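Local coordinates for Cas13d (uncultured Ruminococcus sp, PDB 6IV9), which probably acts as a CRISPR RNA-guided ribonuclease that matures its own guide RNA and cleaves target RNA through two HEPN domains, at residues Lys56-Lys61 with Val127-Ser132; Arg431-Asp436 with Glu440-Asp445. The protein carries 2 engineered substitutions. All blocks are in the same frame, centred on the assembly; numbering follows the deposited sequence.

Contact 1 and contact 2 lie about 18 Å apart, centre to centre, on the same side of the chain's centre, and they touch directly. Ala57 is where they meet: its CB lies 3.5 Å from Met434 SD, and its O is 3.3 Å from Phe432 CD1. The short helix at the start of contact 1 is thus packed against the end of helix 420-432 and the turn that follows. Both also hold the same RNA strand of chain B. Residues 56-61 bond A29 and the phosphate of U23, six nucleotides earlier, while residues 431-436 and 440-445 hold C30, U31 and C32. A29 to C32 form a continuous run, which a sheet-rich and a helical part of the protein share.

Contact 1: residues Lys56-Lys61 with Val127-Ser132; sequences KAAGMK and VEINTS. With nucleotides of chain B.
Ala58 meets Ile129 through aliphatic carbons, CB of the alanine lying 4.0 Å from CG1 of the isoleucine. Two residues along each segment, Met60 SD comes within 4.4 Å of Thr131 CG2. No hydrogen bond crosses between the segments; Phe117 of strand 114-119, which touches Ala58, Met60 and Ile129, extends this buried apolar layer together with Val55.

The polar work is done on the RNA of chain B. Lys56 NZ is held by three acceptors: U23 OP2 at 2.8 Å, A29 N3 at 3.1 Å, and the backbone, since Lys61 O lies 2.9 Å from the same Lys56 NZ, which is tilted 30° out of that carbonyl's plane. The chain bends at chi2 (-72°) and then runs straight, which carries the ammonium to the adenine while CE passes close to the A29 ribose. Lys61 bends only at its far end, chi4 72°, where NZ reaches A29 N1 at 3.0 Å and also bonds Asn79 OD1. The two lysines thus bond N1 and N3 of one adenine.

Behind them, Gly59 closes helix 54-58 with a Schellman motif, its N bonded to Lys56 O, and turns the chain into strand 60-65. The helix-to-strand corner leads into the edge strand of one antiparallel sheet and packs on strand 129-132, the edge strand of another; its lysine pair is consistent with recognition of an adenine in the guide RNA.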
loop_
_atom_site.group_PDB
_atom_site.type_symbol
_atom_site.label_atom_id
_atom_site.label_comp_id
_atom_site.label_asym_id
_atom_site.label_seq_id
_atom_site.Cartn_x
_atom_site.Cartn_y
_atom_site.Cartn_z
ATOM N N LYS A 56 -3.237 -20.125 18.423
ATOM C CA LYS A 56 -3.230 -18.645 18.488
ATOM C C LYS A 56 -4.454 -18.153 19.263
ATOM O O LYS A 56 -4.311 -17.284 20.070
ATOM C CB LYS A 56 -3.249 -18.056 17.080
ATOM C CG LYS A 56 -2.061 -18.418 16.214
ATOM C CD LYS A 56 -0.793 -17.746 16.620
ATOM C CE LYS A 56 0.379 -18.158 15.758
ATOM N NZ LYS A 56 1.616 -17.461 16.129
ATOM N N ALA A 57 -5.612 -18.748 19.004
ATOM C CA ALA A 57 -6.870 -18.326 19.665
ATOM C C ALA A 57 -6.753 -18.484 21.186
ATOM O O ALA A 57 -7.102 -17.570 21.873
ATOM C CB ALA A 57 -8.026 -19.104 19.103
ATOM N N ALA A 58 -6.177 -19.591 21.645
ATOM C CA ALA A 58 -5.995 -19.931 23.076
ATOM C C ALA A 58 -5.035 -18.956 23.767
ATOM O O ALA A 58 -5.064 -18.890 24.975
ATOM C CB ALA A 58 -5.561 -21.360 23.233
ATOM N N GLY A 59 -4.195 -18.258 23.006
ATOM C CA GLY A 59 -3.277 -17.263 23.586
ATOM C C GLY A 59 -1.786 -17.515 23.397
ATOM O O GLY A 59 -1.047 -16.661 23.812
ATOM N N MET A 60 -1.365 -18.596 22.741
ATOM C CA MET A 60 0.087 -18.826 22.550
ATOM C C MET A 60 0.556 -18.050 21.319
ATOM O O MET A 60 0.147 -18.388 20.242
ATOM C CB MET A 60 0.423 -20.301 22.353
ATOM C CG MET A 60 1.905 -20.536 22.250
ATOM S SD MET A 60 2.337 -22.268 22.287
ATOM C CE MET A 60 2.064 -22.649 24.010
ATOM N N LYS A 61 1.300 -16.979 21.551
ATOM C CA LYS A 61 1.838 -16.099 20.489
ATOM C C LYS A 61 3.009 -16.724 19.732
ATOM O O LYS A 61 3.000 -16.678 18.533
ATOM C CB LYS A 61 2.338 -14.810 21.123
ATOM C CG LYS A 61 2.829 -13.740 20.172
ATOM C CD LYS A 61 3.111 -12.469 20.913
ATOM C CE LYS A 61 3.793 -11.423 20.073
ATOM N NZ LYS A 61 2.862 -10.865 19.085
ATOM N N VAL A 127 -10.293 -25.815 27.739
ATOM C CA VAL A 127 -9.943 -27.059 26.997
ATOM C C VAL A 127 -8.421 -27.175 26.843
ATOM O O VAL A 127 -7.765 -26.166 26.752
ATOM C CB VAL A 127 -10.617 -27.064 25.616
ATOM C CG1 VAL A 127 -10.145 -25.907 24.771
ATOM C CG2 VAL A 127 -10.431 -28.367 24.875
ATOM N N GLU A 128 -7.908 -28.398 26.875
ATOM C CA GLU A 128 -6.466 -28.645 26.660
ATOM C C GLU A 128 -6.183 -28.542 25.163
ATOM O O GLU A 128 -6.923 -29.121 24.391
ATOM C CB GLU A 128 -6.074 -30.047 27.108
ATOM C CG GLU A 128 -5.944 -30.191 28.603
ATOM C CD GLU A 128 -5.424 -31.552 29.023
ATOM O OE1 GLU A 128 -5.941 -32.544 28.522
ATOM O OE2 GLU A 128 -4.492 -31.590 29.817
ATOM N N ILE A 129 -5.111 -27.848 24.813
ATOM C CA ILE A 129 -4.694 -27.666 23.398
ATOM C C ILE A 129 -3.355 -28.367 23.218
ATOM O O ILE A 129 -2.504 -28.168 24.033
ATOM C CB ILE A 129 -4.553 -26.177 23.051
ATOM C CG1 ILE A 129 -5.821 -25.387 23.352
ATOM C CG2 ILE A 129 -4.135 -26.026 21.609
ATOM C CD1 ILE A 129 -6.972 -25.826 22.532
ATOM N N ASN A 130 -3.224 -29.169 22.180
ATOM C CA ASN A 130 -1.950 -29.864 21.915
ATOM C C ASN A 130 -1.315 -29.232 20.681
ATOM O O ASN A 130 -1.997 -29.070 19.702
ATOM C CB ASN A 130 -2.144 -31.362 21.715
ATOM C CG ASN A 130 -2.807 -32.007 22.906
ATOM O OD1 ASN A 130 -2.220 -32.100 23.968
ATOM N ND2 ASN A 130 -4.047 -32.407 22.738
ATOM N N THR A 131 -0.041 -28.886 20.784
ATOM C CA THR A 131 0.730 -28.290 19.673
ATOM C C THR A 131 2.040 -29.067 19.541
ATOM O O THR A 131 2.466 -29.657 20.524
ATOM C CB THR A 131 0.913 -26.787 19.892
ATOM O OG1 THR A 131 1.325 -26.215 18.659
ATOM C CG2 THR A 131 1.945 -26.448 20.934
ATOM N N SER A 132 2.602 -29.110 18.343
ATOM C CA SER A 132 3.880 -29.823 18.129
ATOM C C SER A 132 4.997 -29.142 18.900
ATOM O O SER A 132 5.006 -27.941 18.958
ATOM C CB SER A 132 4.274 -29.828 16.695
ATOM O OG SER A 132 3.215 -30.226 15.887
ATOM P P A B 29 1.937 -13.496 8.259
ATOM O OP1 A B 29 1.975 -12.096 8.494
ATOM O OP2 A B 29 3.152 -14.344 8.326
ATOM O "O5'" A B 29 0.840 -14.030 9.284
ATOM C "C5'" A B 29 0.415 -15.395 9.230
ATOM C "C4'" A B 29 0.150 -15.864 10.638
ATOM O "O4'" A B 29 1.394 -15.762 11.378
ATOM C "C3'" A B 29 -0.810 -14.995 11.436
ATOM O "O3'" A B 29 -2.172 -15.231 11.061
ATOM C "C2'" A B 29 -0.435 -15.409 12.858
ATOM O "O2'" A B 29 -0.985 -16.681 13.189
ATOM C "C1'" A B 29 1.098 -15.501 12.734
ATOM N N9 A B 29 1.733 -14.266 13.078
ATOM C C8 A B 29 2.140 -13.240 12.259
ATOM N N7 A B 29 2.525 -12.179 12.911
ATOM C C5 A B 29 2.336 -12.512 14.242
ATOM C C6 A B 29 2.508 -11.791 15.429
ATOM N N6 A B 29 2.980 -10.548 15.477
ATOM N N1 A B 29 2.207 -12.415 16.594
ATOM C C2 A B 29 1.756 -13.667 16.546
ATOM N N3 A B 29 1.528 -14.437 15.490
ATOM C C4 A B 29 1.808 -13.777 14.354
ATOM P P U B 23 4.367 -18.605 13.888
ATOM O OP1 U B 23 5.140 -18.430 15.130
ATOM O OP2 U B 23 2.950 -18.312 13.829
ATOM O "O5'" U B 23 5.104 -17.671 12.817
ATOM C "C5'" U B 23 4.477 -17.244 11.585
ATOM C "C4'" U B 23 5.159 -15.957 11.120
ATOM O "O4'" U B 23 4.793 -14.922 12.067
ATOM C "C3'" U B 23 6.694 -16.015 11.166
ATOM O "O3'" U B 23 7.240 -15.336 10.055
ATOM C "C2'" U B 23 7.046 -15.282 12.436
ATOM O "O2'" U B 23 8.378 -14.771 12.479
ATOM C "C1'" U B 23 5.942 -14.222 12.501
ATOM N N1 U B 23 5.732 -13.778 13.887
ATOM C C2 U B 23 6.050 -12.474 14.221
ATOM O O2 U B 23 6.466 -11.677 13.421
ATOM N N3 U B 23 5.901 -12.164 15.550
ATOM C C4 U B 23 5.501 -12.987 16.549
ATOM O O4 U B 23 5.445 -12.556 17.699
ATOM C C5 U B 23 5.163 -14.314 16.129
ATOM C C6 U B 23 5.278 -14.649 14.843
ATOM P P G B 22 0.507 -22.183 15.432
ATOM O OP1 G B 22 1.030 -21.828 16.749
ATOM O OP2 G B 22 -0.733 -21.575 14.866
ATOM O "O5'" G B 22 1.588 -22.063 14.253
ATOM C "C5'" G B 22 2.953 -22.387 14.563
ATOM C "C4'" G B 22 3.866 -22.229 13.379
ATOM O "O4'" G B 22 3.484 -23.154 12.333
ATOM C "C3'" G B 22 3.790 -20.874 12.699
ATOM O "O3'" G B 22 4.725 -20.025 13.375
ATOM C "C2'" G B 22 4.322 -21.175 11.311
ATOM O "O2'" G B 22 5.740 -21.186 11.302
ATOM C "C1'" G B 22 3.810 -22.610 11.079
ATOM N N9 G B 22 2.650 -22.778 10.203
ATOM C C8 G B 22 1.323 -22.727 10.550
ATOM N N7 G B 22 0.526 -22.921 9.537
ATOM C C5 G B 22 1.377 -23.154 8.470
ATOM C C6 G B 22 1.084 -23.375 7.105
ATOM O O6 G B 22 -0.017 -23.573 6.580
ATOM N N1 G B 22 2.243 -23.445 6.334
ATOM C C2 G B 22 3.523 -23.336 6.827
ATOM N N2 G B 22 4.511 -23.445 5.942
ATOM N N3 G B 22 3.805 -23.062 8.089
ATOM C C4 G B 22 2.689 -23.006 8.853
#

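Contact 2: residues Arg431-Asp436 with Glu440-Asp445; sequences RFSMTD and EGIYAD. With nucleotides of chain B.
Tyr443 OH is gripped twice: it donates to OP1 of C32 of chain B at 2.7 Å and also bonds the backbone N of Ser375. The phosphate oxygen lies in the ring plane, on the CE2 side of the hydroxyl.

Arg431 works on a base instead. Its NE lies 2.7 Å from C30 O2 of chain B, which sits at the edge of the guanidinium near its plane, but the bond is bent (127°) and weak; NH2 reaches N3 of C30 over 3.2 Å in a straighter line, 158°. Chi1 of -75° sets CG anti to the carbonyl carbon and 3.3 Å from O4' of U31 of chain B; from there the chain runs extended to NE, which carries the guanidinium to C30, while NH1 bonds Gly76 O. A leucine in its place would probably leave O2 and N3 of C30 without these donors and Gly76 O without its guanidinium mate.

Between the protein segments the contact is slight. Ser433 CB packs 3.7 Å from Ile442 CD1, and its OG turns back to Leu430 O at the end of helix 420-432. Glu440 N bonds Asp436 O at 3.0 Å, an ordinary first-turn bond of helix 436-464, which Thr435 caps through Glu438 N; the Glu440 carboxylate is paired with Lys378.

Across the turn between helices 420-432 and 436-464, Tyr443 bonds a phosphate oxygen, a contact that would not by itself depend on the base, whereas Arg431 faces O2 and N3 of a cytosine; a uracil would keep O2, but its N3, bearing hydrogen, would probably not accept NH2.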
loop_
_atom_site.group_PDB
_atom_site.type_symbol
_atom_site.label_atom_id
_atom_site.label_comp_id
_atom_site.label_asym_id
_atom_site.label_seq_id
_atom_site.Cartn_x
_atom_site.Cartn_y
_atom_site.Cartn_z
ATOM N N ARG A 431 -10.138 -12.390 20.092
ATOM C CA ARG A 431 -8.978 -13.303 19.979
ATOM C C ARG A 431 -9.447 -14.757 20.095
ATOM O O ARG A 431 -8.920 -15.592 19.401
ATOM C CB ARG A 431 -7.912 -12.956 21.020
ATOM C CG ARG A 431 -7.114 -11.711 20.678
ATOM C CD ARG A 431 -5.924 -11.453 21.574
ATOM N NE ARG A 431 -4.946 -10.593 20.943
ATOM C CZ ARG A 431 -4.141 -9.752 21.568
ATOM N NH1 ARG A 431 -4.307 -9.466 22.838
ATOM N NH2 ARG A 431 -3.159 -9.187 20.912
ATOM N N PHE A 432 -10.390 -15.019 20.998
ATOM C CA PHE A 432 -10.951 -16.372 21.234
ATOM C C PHE A 432 -11.790 -16.856 20.052
ATOM O O PHE A 432 -11.935 -18.035 19.891
ATOM C CB PHE A 432 -11.765 -16.400 22.522
ATOM C CG PHE A 432 -10.925 -16.396 23.767
ATOM C CD1 PHE A 432 -9.546 -16.419 23.688
ATOM C CD2 PHE A 432 -11.514 -16.382 25.015
ATOM C CE1 PHE A 432 -8.777 -16.425 24.832
ATOM C CE2 PHE A 432 -10.737 -16.394 26.158
ATOM C CZ PHE A 432 -9.375 -16.407 26.063
ATOM N N SER A 433 -12.337 -15.937 19.268
ATOM C CA SER A 433 -13.239 -16.337 18.165
ATOM C C SER A 433 -12.509 -17.225 17.154
ATOM O O SER A 433 -11.361 -16.979 16.881
ATOM C CB SER A 433 -13.893 -15.153 17.531
ATOM O OG SER A 433 -12.965 -14.376 16.827
ATOM N N MET A 434 -13.187 -18.244 16.644
ATOM C CA MET A 434 -12.528 -19.192 15.720
ATOM C C MET A 434 -12.997 -19.004 14.279
ATOM O O MET A 434 -12.415 -19.603 13.420
ATOM C CB MET A 434 -12.799 -20.629 16.158
ATOM C CG MET A 434 -12.170 -20.956 17.468
ATOM S SD MET A 434 -10.403 -21.006 17.281
ATOM C CE MET A 434 -10.220 -22.445 16.239
ATOM N N THR A 435 -14.041 -18.222 14.059
ATOM C CA THR A 435 -14.557 -18.031 12.686
ATOM C C THR A 435 -15.004 -16.588 12.481
ATOM O O THR A 435 -15.237 -15.907 13.453
ATOM C CB THR A 435 -15.738 -18.957 12.393
ATOM O OG1 THR A 435 -16.827 -18.455 13.149
ATOM C CG2 THR A 435 -15.483 -20.395 12.775
ATOM N N ASP A 436 -15.137 -16.204 11.215
ATOM C CA ASP A 436 -15.570 -14.849 10.813
ATOM C C ASP A 436 -16.982 -14.626 11.342
ATOM O O ASP A 436 -17.240 -13.560 11.833
ATOM C CB ASP A 436 -15.502 -14.681 9.295
ATOM C CG ASP A 436 -14.097 -14.463 8.752
ATOM O OD1 ASP A 436 -13.149 -14.450 9.544
ATOM O OD2 ASP A 436 -13.965 -14.287 7.532
ATOM N N GLU A 440 -18.249 -11.595 13.815
ATOM C CA GLU A 440 -19.355 -10.656 13.502
ATOM C C GLU A 440 -20.357 -10.665 14.657
ATOM O O GLU A 440 -20.827 -9.607 15.020
ATOM C CB GLU A 440 -20.035 -11.045 12.199
ATOM C CG GLU A 440 -19.169 -10.809 10.985
ATOM C CD GLU A 440 -18.496 -9.453 10.960
ATOM O OE1 GLU A 440 -19.170 -8.478 10.622
ATOM O OE2 GLU A 440 -17.303 -9.383 11.295
ATOM N N GLY A 441 -20.633 -11.836 15.217
ATOM C CA GLY A 441 -21.560 -11.972 16.348
ATOM C C GLY A 441 -21.058 -11.213 17.556
ATOM O O GLY A 441 -21.855 -10.646 18.261
ATOM N N ILE A 442 -19.757 -11.240 17.791
ATOM C CA ILE A 442 -19.187 -10.513 18.952
ATOM C C ILE A 442 -19.396 -9.006 18.761
ATOM O O ILE A 442 -19.761 -8.347 19.703
ATOM C CB ILE A 442 -17.724 -10.925 19.162
ATOM C CG1 ILE A 442 -17.635 -12.361 19.672
ATOM C CG2 ILE A 442 -17.027 -9.957 20.085
ATOM C CD1 ILE A 442 -16.363 -13.064 19.333
ATOM N N TYR A 443 -19.160 -8.501 17.557
ATOM C CA TYR A 443 -19.360 -7.064 17.274
ATOM C C TYR A 443 -20.843 -6.722 17.441
ATOM O O TYR A 443 -21.162 -5.695 17.997
ATOM C CB TYR A 443 -18.849 -6.735 15.875
ATOM C CG TYR A 443 -17.382 -6.404 15.826
ATOM C CD1 TYR A 443 -16.942 -5.133 16.117
ATOM C CD2 TYR A 443 -16.435 -7.361 15.525
ATOM C CE1 TYR A 443 -15.604 -4.808 16.089
ATOM C CE2 TYR A 443 -15.087 -7.056 15.497
ATOM C CZ TYR A 443 -14.671 -5.770 15.776
ATOM O OH TYR A 443 -13.364 -5.433 15.758
ATOM N N ALA A 444 -21.709 -7.597 16.946
ATOM C CA ALA A 444 -23.161 -7.365 17.048
ATOM C C ALA A 444 -23.595 -7.337 18.519
ATOM O O ALA A 444 -24.313 -6.429 18.885
ATOM C CB ALA A 444 -23.876 -8.420 16.258
ATOM N N ASP A 445 -23.133 -8.272 19.341
ATOM C CA ASP A 445 -23.528 -8.286 20.772
ATOM C C ASP A 445 -23.036 -7.005 21.447
ATOM O O ASP A 445 -23.774 -6.437 22.218
ATOM C CB ASP A 445 -23.008 -9.525 21.494
ATOM C CG ASP A 445 -23.623 -10.817 21.000
ATOM O OD1 ASP A 445 -24.677 -10.759 20.380
ATOM O OD2 ASP A 445 -23.024 -11.860 21.225
ATOM P P C B 30 -3.299 -14.151 11.328
ATOM O OP1 C B 30 -4.463 -14.647 10.643
ATOM O OP2 C B 30 -2.774 -12.796 11.084
ATOM O "O5'" C B 30 -3.531 -14.133 12.899
ATOM C "C5'" C B 30 -4.199 -15.219 13.552
ATOM C "C4'" C B 30 -4.640 -14.785 14.926
ATOM O "O4'" C B 30 -3.498 -14.461 15.759
ATOM C "C3'" C B 30 -5.514 -13.558 15.059
ATOM O "O3'" C B 30 -6.839 -13.830 14.645
ATOM C "C2'" C B 30 -5.409 -13.308 16.568
ATOM O "O2'" C B 30 -6.263 -14.157 17.327
ATOM C "C1'" C B 30 -3.937 -13.633 16.811
ATOM N N1 C B 30 -3.075 -12.447 16.871
ATOM C C2 C B 30 -3.201 -11.672 18.013
ATOM O O2 C B 30 -4.004 -12.037 18.886
ATOM N N3 C B 30 -2.452 -10.555 18.139
ATOM C C4 C B 30 -1.545 -10.251 17.209
ATOM N N4 C B 30 -0.760 -9.211 17.437
ATOM C C5 C B 30 -1.361 -11.056 16.044
ATOM C C6 C B 30 -2.093 -12.179 15.958
ATOM P P U B 31 -7.588 -12.532 13.955
ATOM O OP1 U B 31 -8.910 -13.109 13.740
ATOM O OP2 U B 31 -6.748 -11.837 12.945
ATOM O "O5'" U B 31 -7.726 -11.373 15.025
ATOM C "C5'" U B 31 -8.545 -11.612 16.198
ATOM C "C4'" U B 31 -8.381 -10.432 17.112
ATOM O "O4'" U B 31 -7.034 -10.404 17.609
ATOM C "C3'" U B 31 -8.540 -9.030 16.518
ATOM O "O3'" U B 31 -9.917 -8.703 16.286
ATOM C "C2'" U B 31 -7.880 -8.177 17.589
ATOM O "O2'" U B 31 -8.718 -8.009 18.702
ATOM C "C1'" U B 31 -6.702 -9.067 17.972
ATOM N N1 U B 31 -5.540 -8.682 17.187
ATOM C C2 U B 31 -4.822 -7.606 17.633
ATOM O O2 U B 31 -5.142 -6.970 18.624
ATOM N N3 U B 31 -3.740 -7.294 16.865
ATOM C C4 U B 31 -3.319 -7.937 15.716
ATOM O O4 U B 31 -2.342 -7.514 15.101
ATOM C C5 U B 31 -4.123 -9.039 15.330
ATOM C C6 U B 31 -5.182 -9.360 16.055
ATOM P P C B 32 -10.332 -7.799 15.082
ATOM O OP1 C B 32 -11.794 -7.484 15.145
ATOM O OP2 C B 32 -9.799 -8.395 13.861
ATOM O "O5'" C B 32 -9.544 -6.501 15.490
ATOM C "C5'" C B 32 -9.113 -5.492 14.565
ATOM C "C4'" C B 32 -8.162 -4.575 15.253
ATOM O "O4'" C B 32 -6.951 -5.297 15.559
ATOM C "C3'" C B 32 -7.696 -3.417 14.400
ATOM O "O3'" C B 32 -8.616 -2.334 14.470
ATOM C "C2'" C B 32 -6.368 -3.075 15.034
ATOM O "O2'" C B 32 -6.489 -2.289 16.199
ATOM C "C1'" C B 32 -5.825 -4.461 15.348
ATOM N N1 C B 32 -5.017 -5.032 14.247
ATOM C C2 C B 32 -3.778 -4.464 13.964
ATOM O O2 C B 32 -3.423 -3.465 14.596
ATOM N N3 C B 32 -3.005 -5.011 13.003
ATOM C C4 C B 32 -3.424 -6.095 12.347
ATOM N N4 C B 32 -2.617 -6.613 11.418
ATOM C C5 C B 32 -4.652 -6.743 12.666
ATOM C C6 C B 32 -5.416 -6.178 13.614
#